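Local atomic coordinates of arylamine n-acetyltransferase NAT (Mycobacterium tuberculosis, PDB entry 4BGF), a protein that catalyses the transfer of an acetyl group, in this enzyme family typically from acetyl-coenzyme A, to the nitrogen of arylamines. Residues Asp19-Asp23 / Thr116-Ser120; Leu25-Thr30 / Pro135-Leu139; Val88-Ala92 / Gln182-Gln186; Asp161-Leu165 / Tyr177-Thr181. All blocks are in the same frame, centred on the assembly; numbering follows the deposited sequence.

Contact 1: Asp19-Asp23 / Thr116-Ser120; sequences DPTLD and TFPGS
The ring of Phe117 lies against the backbone that leads from Pro20 into helix 22-35. Its CG sits between the backbone N and the carbonyl carbon (chi1 52°), a torsion that swings the ring across to residues 20-22. There the carbonyl carbon of Thr21 stands 3.9 Å above one face, offset toward the rim, while CB of Ser120 lies over the centre of the opposite face, 3.5 Å above the ring plane. The far end of the ring meets the first turn of the helix, with Phe117 CZ 3.7 Å from Leu22 CB. Nearer the backbone, Pro20 O approaches Phe117 CB at 3.4 Å, and the rings of Pro20 and Pro118 cross at about a right angle, CG of Pro20 lying 3.9 Å from CD of Pro118. Thr21 N-caps the helix, its OG1 bonded to Val24 N, and the type II turn 117-120 lies between strands 110-116 and 124-126, so the contact joins the helix start to that connection. No direct hydrogen bond joins the segments; one water donates to Pro20 O (3.1 Å) and to Pro118 O (2.7 Å). The chemistry is thus apolar packing at the surface, with the carbonyl oxygens of the two prolines bridged by one water.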
loop_
_atom_site.group_PDB
_atom_site.type_symbol
_atom_site.label_atom_id
_atom_site.label_comp_id
_atom_site.label_asym_id
_atom_site.label_seq_id
_atom_site.Cartn_x
_atom_site.Cartn_y
_atom_site.Cartn_z
ATOM N N ASP A 19 -7.039 20.500 -7.582
ATOM C CA ASP A 19 -6.218 21.524 -6.964
ATOM C C ASP A 19 -5.483 20.887 -5.776
ATOM O O ASP A 19 -6.015 19.999 -5.127
ATOM C CB ASP A 19 -7.112 22.676 -6.519
ATOM C CG ASP A 19 -8.051 23.172 -7.642
ATOM O OD1 ASP A 19 -7.561 23.575 -8.727
ATOM O OD2 ASP A 19 -9.289 23.142 -7.435
ATOM N N PRO A 20 -4.247 21.328 -5.501
ATOM C CA PRO A 20 -3.530 20.756 -4.360
ATOM C C PRO A 20 -4.078 21.259 -3.027
ATOM O O PRO A 20 -3.489 22.135 -2.377
ATOM C CB PRO A 20 -2.112 21.242 -4.582
ATOM C CG PRO A 20 -2.277 22.530 -5.220
ATOM C CD PRO A 20 -3.459 22.389 -6.148
ATOM N N THR A 21 -5.215 20.686 -2.639
ATOM C CA THR A 21 -5.904 21.015 -1.395
ATOM C C THR A 21 -5.854 19.746 -0.535
ATOM O O THR A 21 -5.528 18.679 -1.035
ATOM C CB THR A 21 -7.412 21.395 -1.646
ATOM O OG1 THR A 21 -8.208 20.205 -1.674
ATOM C CG2 THR A 21 -7.614 22.103 -2.960
ATOM N N LEU A 22 -6.207 19.866 0.743
ATOM C CA LEU A 22 -6.375 18.719 1.639
ATOM C C LEU A 22 -7.456 17.717 1.196
ATOM O O LEU A 22 -7.242 16.503 1.246
ATOM C CB LEU A 22 -6.720 19.223 3.041
ATOM C CG LEU A 22 -6.956 18.192 4.146
ATOM C CD1 LEU A 22 -5.846 17.136 4.223
ATOM C CD2 LEU A 22 -7.016 18.932 5.435
ATOM N N ASP A 23 -8.609 18.226 0.765
ATOM C CA ASP A 23 -9.746 17.374 0.427
ATOM C C ASP A 23 -9.571 16.598 -0.855
ATOM O O ASP A 23 -10.051 15.479 -0.994
ATOM C CB ASP A 23 -10.976 18.219 0.313
ATOM C CG ASP A 23 -11.073 19.164 1.424
ATOM O OD1 ASP A 23 -10.476 20.262 1.304
ATOM O OD2 ASP A 23 -11.670 18.760 2.437
ATOM N N THR A 116 3.238 18.172 1.550
ATOM C CA THR A 116 2.731 19.510 1.841
ATOM C C THR A 116 2.044 20.071 0.601
ATOM O O THR A 116 2.153 19.512 -0.485
ATOM C CB THR A 116 3.810 20.495 2.333
ATOM O OG1 THR A 116 4.849 20.618 1.358
ATOM C CG2 THR A 116 4.380 20.025 3.648
ATOM N N PHE A 117 1.299 21.155 0.800
ATOM C CA PHE A 117 0.519 21.810 -0.247
ATOM C C PHE A 117 0.270 23.226 0.263
ATOM O O PHE A 117 0.615 23.533 1.408
ATOM C CB PHE A 117 -0.805 21.042 -0.575
ATOM C CG PHE A 117 -1.640 20.743 0.609
ATOM C CD1 PHE A 117 -1.396 19.630 1.367
ATOM C CD2 PHE A 117 -2.658 21.581 0.975
ATOM C CE1 PHE A 117 -2.148 19.351 2.479
ATOM C CE2 PHE A 117 -3.417 21.314 2.085
ATOM C CZ PHE A 117 -3.159 20.194 2.843
ATOM N N PRO A 118 -0.299 24.098 -0.591
ATOM C CA PRO A 118 -0.503 25.501 -0.237
ATOM C C PRO A 118 -1.357 25.707 0.994
ATOM O O PRO A 118 -2.450 25.175 1.102
ATOM C CB PRO A 118 -1.194 26.063 -1.471
ATOM C CG PRO A 118 -0.653 25.278 -2.540
ATOM C CD PRO A 118 -0.568 23.885 -2.018
ATOM N N GLY A 119 -0.839 26.479 1.932
ATOM C CA GLY A 119 -1.568 26.740 3.144
ATOM C C GLY A 119 -1.709 25.524 4.026
ATOM O O GLY A 119 -2.486 25.555 4.963
ATOM N N SER A 120 -0.973 24.459 3.743
ATOM C CA SER A 120 -1.107 23.252 4.525
ATOM C C SER A 120 -0.741 23.618 5.922
ATOM O O SER A 120 -0.011 24.580 6.146
ATOM C CB SER A 120 -0.213 22.122 3.996
ATOM O OG SER A 120 1.183 22.375 4.132
HETATM O O HOH W 1 -4.495 23.942 -0.097
#

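Contact 2: Leu25-Thr30 / Pro135-Leu139; sequences LQDLVT and PTSPL
The loop 135-139 passes alongside helix 22-35, its backbone coming nearest where the CA atoms of Gln26 and Ser137 are 5.6 Å apart. Gln26 makes the polar part of the contact with both ends of its amide. Its CG is anti to the backbone N (chi1 164°) and the chain then bends at chi2 (74°), which turns the amide toward the loop. NE2 of Gln26 donates at 3.2 Å to a lone pair of Thr136 O, with that oxygen almost exactly in the amide plane of Gln26, though the bond is bent (N-H...O 143°). On the other end of the amide, Ser137 OG donates to Gln26 OE1 at 3.1 Å, in the carbonyl plane and again on a lone pair. With N and O both engaged, the amide's rotation is fixed. Ser137 OG is also bonded to the backbone N of Thr150, so the same hydroxyl links the helix to a further loop.

In the fold, this contact fastens helix 22-35 to the connection between strands 124-126 and 139-140 at one margin of the seven-stranded antiparallel sheet. Apolar atoms fill in beside the amide. The side chains of Leu25 and Pro138 run past each other in opposite directions, with Leu25 CD2 3.6 Å from Pro138 CG, and the proline ring crosses Gln26 at about a right angle, its CD 3.7 Å from Gln26 CA. One turn further along the helix, Val29 sets CG1 3.5 Å from Thr136 O, while Leu25 and Val29 both also pack on Val126 of strand 124-126.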
loop_
_atom_site.group_PDB
_atom_site.type_symbol
_atom_site.label_atom_id
_atom_site.label_comp_id
_atom_site.label_asym_id
_atom_site.label_seq_id
_atom_site.Cartn_x
_atom_site.Cartn_y
_atom_site.Cartn_z
ATOM N N LEU A 25 -6.658 15.604 -1.458
ATOM C CA LEU A 25 -5.709 14.616 -1.007
ATOM C C LEU A 25 -6.489 13.462 -0.364
ATOM O O LEU A 25 -6.209 12.300 -0.607
ATOM C CB LEU A 25 -4.679 15.228 -0.047
ATOM C CG LEU A 25 -3.596 14.289 0.491
ATOM C CD1 LEU A 25 -2.637 13.827 -0.602
ATOM C CD2 LEU A 25 -2.860 14.942 1.635
ATOM N N GLN A 26 -7.493 13.801 0.432
ATOM C CA GLN A 26 -8.319 12.795 1.085
ATOM C C GLN A 26 -9.084 11.925 0.058
ATOM O O GLN A 26 -9.108 10.704 0.177
ATOM C CB GLN A 26 -9.274 13.490 2.075
ATOM C CG GLN A 26 -10.470 12.676 2.572
ATOM C CD GLN A 26 -10.112 11.610 3.583
ATOM O OE1 GLN A 26 -10.281 11.785 4.778
ATOM N NE2 GLN A 26 -9.639 10.493 3.101
ATOM N N ASP A 27 -9.690 12.556 -0.950
ATOM C CA ASP A 27 -10.490 11.854 -1.960
ATOM C C ASP A 27 -9.670 10.929 -2.858
ATOM O O ASP A 27 -10.135 9.869 -3.303
ATOM C CB ASP A 27 -11.241 12.859 -2.847
ATOM C CG ASP A 27 -12.278 13.668 -2.076
ATOM O OD1 ASP A 27 -12.437 13.442 -0.854
ATOM O OD2 ASP A 27 -12.942 14.525 -2.701
ATOM N N LEU A 28 -8.461 11.363 -3.168
ATOM C CA LEU A 28 -7.623 10.583 -4.036
ATOM C C LEU A 28 -7.190 9.335 -3.336
ATOM O O LEU A 28 -7.190 8.277 -3.933
ATOM C CB LEU A 28 -6.420 11.376 -4.466
ATOM C CG LEU A 28 -6.706 12.351 -5.582
ATOM C CD1 LEU A 28 -5.475 13.177 -5.747
ATOM C CD2 LEU A 28 -7.045 11.617 -6.872
ATOM N N VAL A 29 -6.829 9.480 -2.063
ATOM C CA VAL A 29 -6.438 8.362 -1.227
ATOM C C VAL A 29 -7.564 7.318 -1.115
ATOM O O VAL A 29 -7.319 6.131 -1.283
ATOM C CB VAL A 29 -5.986 8.851 0.178
ATOM C CG1 VAL A 29 -6.002 7.734 1.198
ATOM C CG2 VAL A 29 -4.546 9.423 0.128
ATOM N N THR A 30 -8.788 7.761 -0.820
ATOM C CA THR A 30 -9.941 6.861 -0.701
ATOM C C THR A 30 -10.205 6.059 -1.974
ATOM O O THR A 30 -10.324 4.860 -1.930
ATOM C CB THR A 30 -11.210 7.647 -0.417
ATOM O OG1 THR A 30 -11.376 8.599 -1.462
ATOM C CG2 THR A 30 -11.135 8.397 0.900
ATOM N N PRO A 135 -3.284 3.427 6.210
ATOM C CA PRO A 135 -4.232 4.485 6.603
ATOM C C PRO A 135 -5.069 4.979 5.425
ATOM O O PRO A 135 -4.615 4.959 4.287
ATOM C CB PRO A 135 -3.316 5.604 7.090
ATOM C CG PRO A 135 -2.033 5.313 6.430
ATOM C CD PRO A 135 -1.901 3.878 6.410
ATOM N N THR A 136 -6.279 5.441 5.705
ATOM C CA THR A 136 -7.292 5.709 4.686
ATOM C C THR A 136 -7.582 7.228 4.595
ATOM O O THR A 136 -8.381 7.669 3.783
ATOM C CB THR A 136 -8.575 4.900 5.035
ATOM O OG1 THR A 136 -9.008 5.275 6.337
ATOM C CG2 THR A 136 -8.292 3.418 5.088
ATOM N N SER A 137 -6.913 8.020 5.434
ATOM C CA SER A 137 -7.038 9.477 5.440
ATOM C C SER A 137 -5.649 10.035 5.569
ATOM O O SER A 137 -4.804 9.429 6.215
ATOM C CB SER A 137 -7.866 9.987 6.632
ATOM O OG SER A 137 -9.171 9.504 6.561
ATOM N N PRO A 138 -5.396 11.199 4.963
ATOM C CA PRO A 138 -4.129 11.861 5.274
ATOM C C PRO A 138 -4.010 12.052 6.768
ATOM O O PRO A 138 -5.013 12.291 7.431
ATOM C CB PRO A 138 -4.266 13.221 4.589
ATOM C CG PRO A 138 -5.251 12.995 3.494
ATOM C CD PRO A 138 -6.204 11.950 3.986
ATOM N N LEU A 139 -2.810 11.921 7.300
ATOM C CA LEU A 139 -2.573 12.164 8.711
ATOM C C LEU A 139 -1.583 13.295 8.939
ATOM O O LEU A 139 -0.432 13.218 8.503
ATOM C CB LEU A 139 -2.040 10.909 9.399
ATOM C CG LEU A 139 -2.944 9.698 9.255
ATOM C CD1 LEU A 139 -2.192 8.502 9.762
ATOM C CD2 LEU A 139 -4.277 9.897 10.011
#

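Contact 3: Val88-Ala92 / Gln182-Gln186; sequences VRRFA and QTRPQ
Segment 88-92, in the seven-stranded antiparallel sheet beside strand 173-179, and segment 182-186, the link from that neighbour to helix 186-198, run nearly perpendicular, their end-to-end directions 94° apart, with the closest CA pair Arg90 and Thr183 at 5.5 Å. One direct backbone bond pins the crossing: Arg184 N donates to Arg90 O at 2.8 Å with an N-H...O angle of 165°. A water adds a second link, accepting from Ala92 N and Arg184 NE and donating to Gln182 O at 2.7 Å.

Arg184 bends at chi2 (-64°), which folds its chain along Ala92, where NE lies 3.7 Å from Ala92 CB. CB of Gln182 stands over the centre of one face of the Arg184 guanidinium, so the loop packs on its own arginine. On the Phe91 ring, Gln182 O comes to the edge, near the ring plane, 3.7 Å from CD1. Arg89 crosses Thr183 obliquely, its CD 3.6 Å from Thr183 OG1.

The Arg90 chain is extended from CG to NE, and its end lies beside Gln186. The guanidinium and amide planes stand almost perpendicular, and NE of Arg90 is 3.3 Å from NE2 of Gln186; both are donors, so this is proximity without a bond. The guanidinium is held elsewhere, by the carbonyls of Asn74 and Gly75 and by a cation-pi contact with Tyr79, all in helix 70-83.

The Arg90 side chain thus ties the strand to that helix, whose carbonyls probably help to balance its charge, while its own carbonyl holds the loop.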
loop_
_atom_site.group_PDB
_atom_site.type_symbol
_atom_site.label_atom_id
_atom_site.label_comp_id
_atom_site.label_asym_id
_atom_site.label_seq_id
_atom_site.Cartn_x
_atom_site.Cartn_y
_atom_site.Cartn_z
ATOM N N VAL A 88 6.230 16.526 -2.456
ATOM C CA VAL A 88 6.339 15.138 -2.019
ATOM C C VAL A 88 7.763 14.746 -1.614
ATOM O O VAL A 88 8.665 14.774 -2.425
ATOM C CB VAL A 88 5.875 14.162 -3.150
ATOM C CG1 VAL A 88 5.817 12.692 -2.649
ATOM C CG2 VAL A 88 4.545 14.587 -3.756
ATOM N N ARG A 89 7.934 14.356 -0.354
ATOM C CA ARG A 89 9.183 13.806 0.159
ATOM C C ARG A 89 8.971 12.326 0.466
ATOM O O ARG A 89 8.087 11.978 1.222
ATOM C CB ARG A 89 9.570 14.549 1.431
ATOM C CG ARG A 89 9.910 16.029 1.216
ATOM C CD ARG A 89 10.598 16.645 2.397
ATOM N NE ARG A 89 9.716 16.884 3.538
ATOM C CZ ARG A 89 8.971 17.976 3.707
ATOM N NH1 ARG A 89 8.967 18.949 2.802
ATOM N NH2 ARG A 89 8.213 18.097 4.793
ATOM N N ARG A 90 9.771 11.444 -0.111
ATOM C CA ARG A 90 9.587 10.021 0.144
ATOM C C ARG A 90 10.406 9.527 1.350
ATOM O O ARG A 90 11.607 9.799 1.438
ATOM C CB ARG A 90 9.971 9.256 -1.104
ATOM C CG ARG A 90 9.066 9.544 -2.242
ATOM C CD ARG A 90 9.678 9.129 -3.538
ATOM N NE ARG A 90 8.823 9.419 -4.686
ATOM C CZ ARG A 90 7.737 8.734 -5.024
ATOM N NH1 ARG A 90 7.308 7.724 -4.295
ATOM N NH2 ARG A 90 7.070 9.072 -6.093
ATOM N N PHE A 91 9.750 8.765 2.243
ATOM C CA PHE A 91 10.348 8.257 3.488
ATOM C C PHE A 91 10.516 6.747 3.457
ATOM O O PHE A 91 9.773 6.058 2.757
ATOM C CB PHE A 91 9.454 8.589 4.698
ATOM C CG PHE A 91 9.234 10.065 4.915
ATOM C CD1 PHE A 91 10.244 10.994 4.640
ATOM C CD2 PHE A 91 8.018 10.530 5.379
ATOM C CE1 PHE A 91 10.044 12.346 4.838
ATOM C CE2 PHE A 91 7.800 11.883 5.574
ATOM C CZ PHE A 91 8.815 12.791 5.294
ATOM N N ALA A 92 11.494 6.239 4.214
ATOM C CA ALA A 92 11.700 4.798 4.390
ATOM C C ALA A 92 11.175 4.355 5.752
ATOM O O ALA A 92 11.162 5.144 6.683
ATOM C CB ALA A 92 13.149 4.471 4.279
ATOM N N GLN A 182 13.660 11.501 7.060
ATOM C CA GLN A 182 14.770 11.726 6.168
ATOM C C GLN A 182 14.334 11.398 4.759
ATOM O O GLN A 182 13.848 10.312 4.496
ATOM C CB GLN A 182 15.907 10.842 6.593
ATOM C CG GLN A 182 17.145 10.981 5.793
ATOM C CD GLN A 182 18.255 10.131 6.367
ATOM O OE1 GLN A 182 18.148 9.606 7.484
ATOM N NE2 GLN A 182 19.330 9.989 5.611
ATOM N N THR A 183 14.489 12.361 3.867
ATOM C CA THR A 183 14.101 12.212 2.477
ATOM C C THR A 183 14.969 11.138 1.812
ATOM O O THR A 183 16.186 11.221 1.892
ATOM C CB THR A 183 14.308 13.555 1.790
ATOM O OG1 THR A 183 13.573 14.570 2.495
ATOM C CG2 THR A 183 13.864 13.503 0.363
ATOM N N ARG A 184 14.370 10.119 1.195
ATOM C CA ARG A 184 15.146 9.039 0.598
ATOM C C ARG A 184 15.126 9.188 -0.895
ATOM O O ARG A 184 14.061 9.329 -1.479
ATOM C CB ARG A 184 14.618 7.680 0.974
ATOM C CG ARG A 184 14.463 7.489 2.456
ATOM C CD ARG A 184 15.778 7.540 3.226
ATOM N NE ARG A 184 15.516 7.234 4.628
ATOM C CZ ARG A 184 16.455 7.043 5.553
ATOM N NH1 ARG A 184 17.746 7.142 5.232
ATOM N NH2 ARG A 184 16.101 6.747 6.806
ATOM N N PRO A 185 16.309 9.166 -1.518
ATOM C CA PRO A 185 16.449 9.361 -2.954
ATOM C C PRO A 185 15.995 8.128 -3.710
ATOM O O PRO A 185 15.892 7.084 -3.074
ATOM C CB PRO A 185 17.940 9.606 -3.136
ATOM C CG PRO A 185 18.569 8.898 -2.024
ATOM C CD PRO A 185 17.608 8.920 -0.875
ATOM N N GLN A 186 15.718 8.234 -5.008
ATOM C CA GLN A 186 15.120 7.128 -5.725
ATOM C C GLN A 186 16.006 5.882 -5.633
ATOM O O GLN A 186 15.515 4.760 -5.532
ATOM C CB GLN A 186 14.873 7.513 -7.185
ATOM C CG GLN A 186 13.731 8.460 -7.373
ATOM C CD GLN A 186 12.439 7.810 -6.964
ATOM O OE1 GLN A 186 12.192 6.676 -7.340
ATOM N NE2 GLN A 186 11.631 8.494 -6.152
HETATM O O HOH W 2 13.045 8.165 5.911
#

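Contact 4: Asp161-Leu165 / Tyr177-Thr181; sequences DGFVL and YEFTT
Leu165 and Tyr177 lie side by side and point the same way, with Leu165 CB over the face of the tyrosine ring in a CH-pi contact, 4.1 Å from the centroid and 26° off the normal. Leu165 CD2 reaches along the ring to its hydroxyl, 3.4 Å from Tyr177 OH. The tyrosine CG sits between its backbone N and carbonyl carbon (chi1 57°), bringing the ring across toward Leu165. Phe179 takes a similar first torsion and occupies the same side of the sheet; its CD1 meets the edge of the Tyr177 ring in plane, and its CZ lies 4.1 Å from Phe163 CB. On the other side, Val164 CG1 touches Glu178 CB at 3.7 Å as the two side chains cross. Phe163 and Phe179 form a hydrogen-bonded pair, with Phe163 N to Phe179 O at 3.1 Å and the return bond from Phe179 N to Phe163 O at 3.2 Å. Val164 and Glu178 are a non-hydrogen-bonded pair, their CA atoms 4.4 Å apart. Beyond the segments, Tyr177 also meets the ring of Phe130. These strands form an antiparallel beta hairpin, 162-168 with 173-179, whose Tyr177 touches His110 and Asp127 of the probable Cys-His-Asp catalytic triad characteristic of arylamine N-acetyltransferases.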
loop_
_atom_site.group_PDB
_atom_site.type_symbol
_atom_site.label_atom_id
_atom_site.label_comp_id
_atom_site.label_asym_id
_atom_site.label_seq_id
_atom_site.Cartn_x
_atom_site.Cartn_y
_atom_site.Cartn_z
ATOM N N ASP A 161 14.834 9.541 17.768
ATOM C CA ASP A 161 15.100 10.065 16.425
ATOM C C ASP A 161 14.064 9.760 15.352
ATOM O O ASP A 161 14.267 10.115 14.195
ATOM C CB ASP A 161 16.469 9.623 15.914
ATOM C CG ASP A 161 17.585 10.357 16.586
ATOM O OD1 ASP A 161 17.288 11.300 17.352
ATOM O OD2 ASP A 161 18.754 10.008 16.336
ATOM N N GLY A 162 12.963 9.120 15.730
ATOM C CA GLY A 162 11.915 8.824 14.779
ATOM C C GLY A 162 10.530 9.003 15.340
ATOM O O GLY A 162 10.352 9.621 16.365
ATOM N N PHE A 163 9.562 8.475 14.607
ATOM C CA PHE A 163 8.174 8.402 15.019
ATOM C C PHE A 163 7.694 6.959 14.760
ATOM O O PHE A 163 8.385 6.164 14.106
ATOM C CB PHE A 163 7.334 9.438 14.236
ATOM C CG PHE A 163 7.846 10.851 14.347
ATOM C CD1 PHE A 163 7.417 11.677 15.376
ATOM C CD2 PHE A 163 8.767 11.353 13.437
ATOM C CE1 PHE A 163 7.898 12.981 15.500
ATOM C CE2 PHE A 163 9.248 12.659 13.559
ATOM C CZ PHE A 163 8.811 13.471 14.597
ATOM N N VAL A 164 6.545 6.596 15.318
ATOM C CA VAL A 164 5.919 5.320 14.972
ATOM C C VAL A 164 4.482 5.588 14.635
ATOM O O VAL A 164 3.818 6.399 15.282
ATOM C CB VAL A 164 6.014 4.215 16.094
ATOM C CG1 VAL A 164 7.426 3.768 16.298
ATOM C CG2 VAL A 164 5.472 4.690 17.380
ATOM N N LEU A 165 4.009 4.888 13.617
ATOM C CA LEU A 165 2.623 4.973 13.216
ATOM C C LEU A 165 1.798 3.861 13.861
ATOM O O LEU A 165 2.104 2.698 13.670
ATOM C CB LEU A 165 2.486 4.902 11.693
ATOM C CG LEU A 165 1.025 5.138 11.315
ATOM C CD1 LEU A 165 0.764 6.612 11.172
ATOM C CD2 LEU A 165 0.707 4.448 10.076
ATOM N N TYR A 177 4.510 0.470 11.839
ATOM C CA TYR A 177 5.877 0.650 11.413
ATOM C C TYR A 177 6.542 1.852 12.055
ATOM O O TYR A 177 5.893 2.690 12.680
ATOM C CB TYR A 177 5.940 0.762 9.896
ATOM C CG TYR A 177 5.107 1.869 9.275
ATOM C CD1 TYR A 177 5.466 3.199 9.396
ATOM C CD2 TYR A 177 3.997 1.569 8.536
ATOM C CE1 TYR A 177 4.735 4.179 8.829
ATOM C CE2 TYR A 177 3.259 2.549 7.961
ATOM C CZ TYR A 177 3.639 3.851 8.103
ATOM O OH TYR A 177 2.894 4.828 7.497
ATOM N N GLU A 178 7.856 1.911 11.904
ATOM C CA GLU A 178 8.658 2.996 12.442
ATOM C C GLU A 178 9.479 3.653 11.311
ATOM O O GLU A 178 9.950 2.975 10.403
ATOM C CB GLU A 178 9.556 2.476 13.574
ATOM C CG GLU A 178 10.474 1.341 13.167
ATOM C CD GLU A 178 11.033 0.576 14.347
ATOM O OE1 GLU A 178 10.921 1.074 15.484
ATOM O OE2 GLU A 178 11.589 -0.522 14.134
ATOM N N PHE A 179 9.619 4.978 11.369
ATOM C CA PHE A 179 10.269 5.736 10.304
ATOM C C PHE A 179 10.933 7.012 10.799
ATOM O O PHE A 179 10.658 7.480 11.902
ATOM C CB PHE A 179 9.269 6.074 9.203
ATOM C CG PHE A 179 8.186 7.032 9.630
ATOM C CD1 PHE A 179 7.131 6.597 10.419
ATOM C CD2 PHE A 179 8.219 8.365 9.238
ATOM C CE1 PHE A 179 6.139 7.457 10.807
ATOM C CE2 PHE A 179 7.213 9.236 9.636
ATOM C CZ PHE A 179 6.172 8.775 10.410
ATOM N N THR A 180 11.828 7.552 9.975
ATOM C CA THR A 180 12.330 8.909 10.164
ATOM C C THR A 180 11.881 9.741 8.996
ATOM O O THR A 180 11.499 9.206 7.972
ATOM C CB THR A 180 13.865 8.989 10.252
ATOM O OG1 THR A 180 14.441 8.717 8.974
ATOM C CG2 THR A 180 14.405 8.001 11.275
ATOM N N THR A 181 11.945 11.056 9.147
ATOM C CA THR A 181 11.538 11.966 8.069
ATOM C C THR A 181 12.713 12.410 7.225
ATOM O O THR A 181 12.760 13.535 6.731
ATOM C CB THR A 181 10.860 13.214 8.611
ATOM O OG1 THR A 181 11.644 13.743 9.683
ATOM C CG2 THR A 181 9.468 12.870 9.060
#

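How the contacts relate
After the short helix 5-11 the chain enters helix 22-35, whose start is tied by contact 1 to the turn after strand 110-116 and whose next turns are tied by contact 2 to the loop before strand 139-140. These loops cross, since 116-120 falls between the segments of contact 2, and the contacts meet through Leu22 and Pro138. Contact 3 opens at strand 87-95 and closes only at 182-186, so it crosses both. Contact 4, a short hairpin closure, lies wholly within the span of contact 3 and follows contacts 1 and 2 in series. Ala92 packs on Phe179, and Leu139 on Leu165, joining contact 4 to contacts 3 and 2 around the seven-stranded sheet.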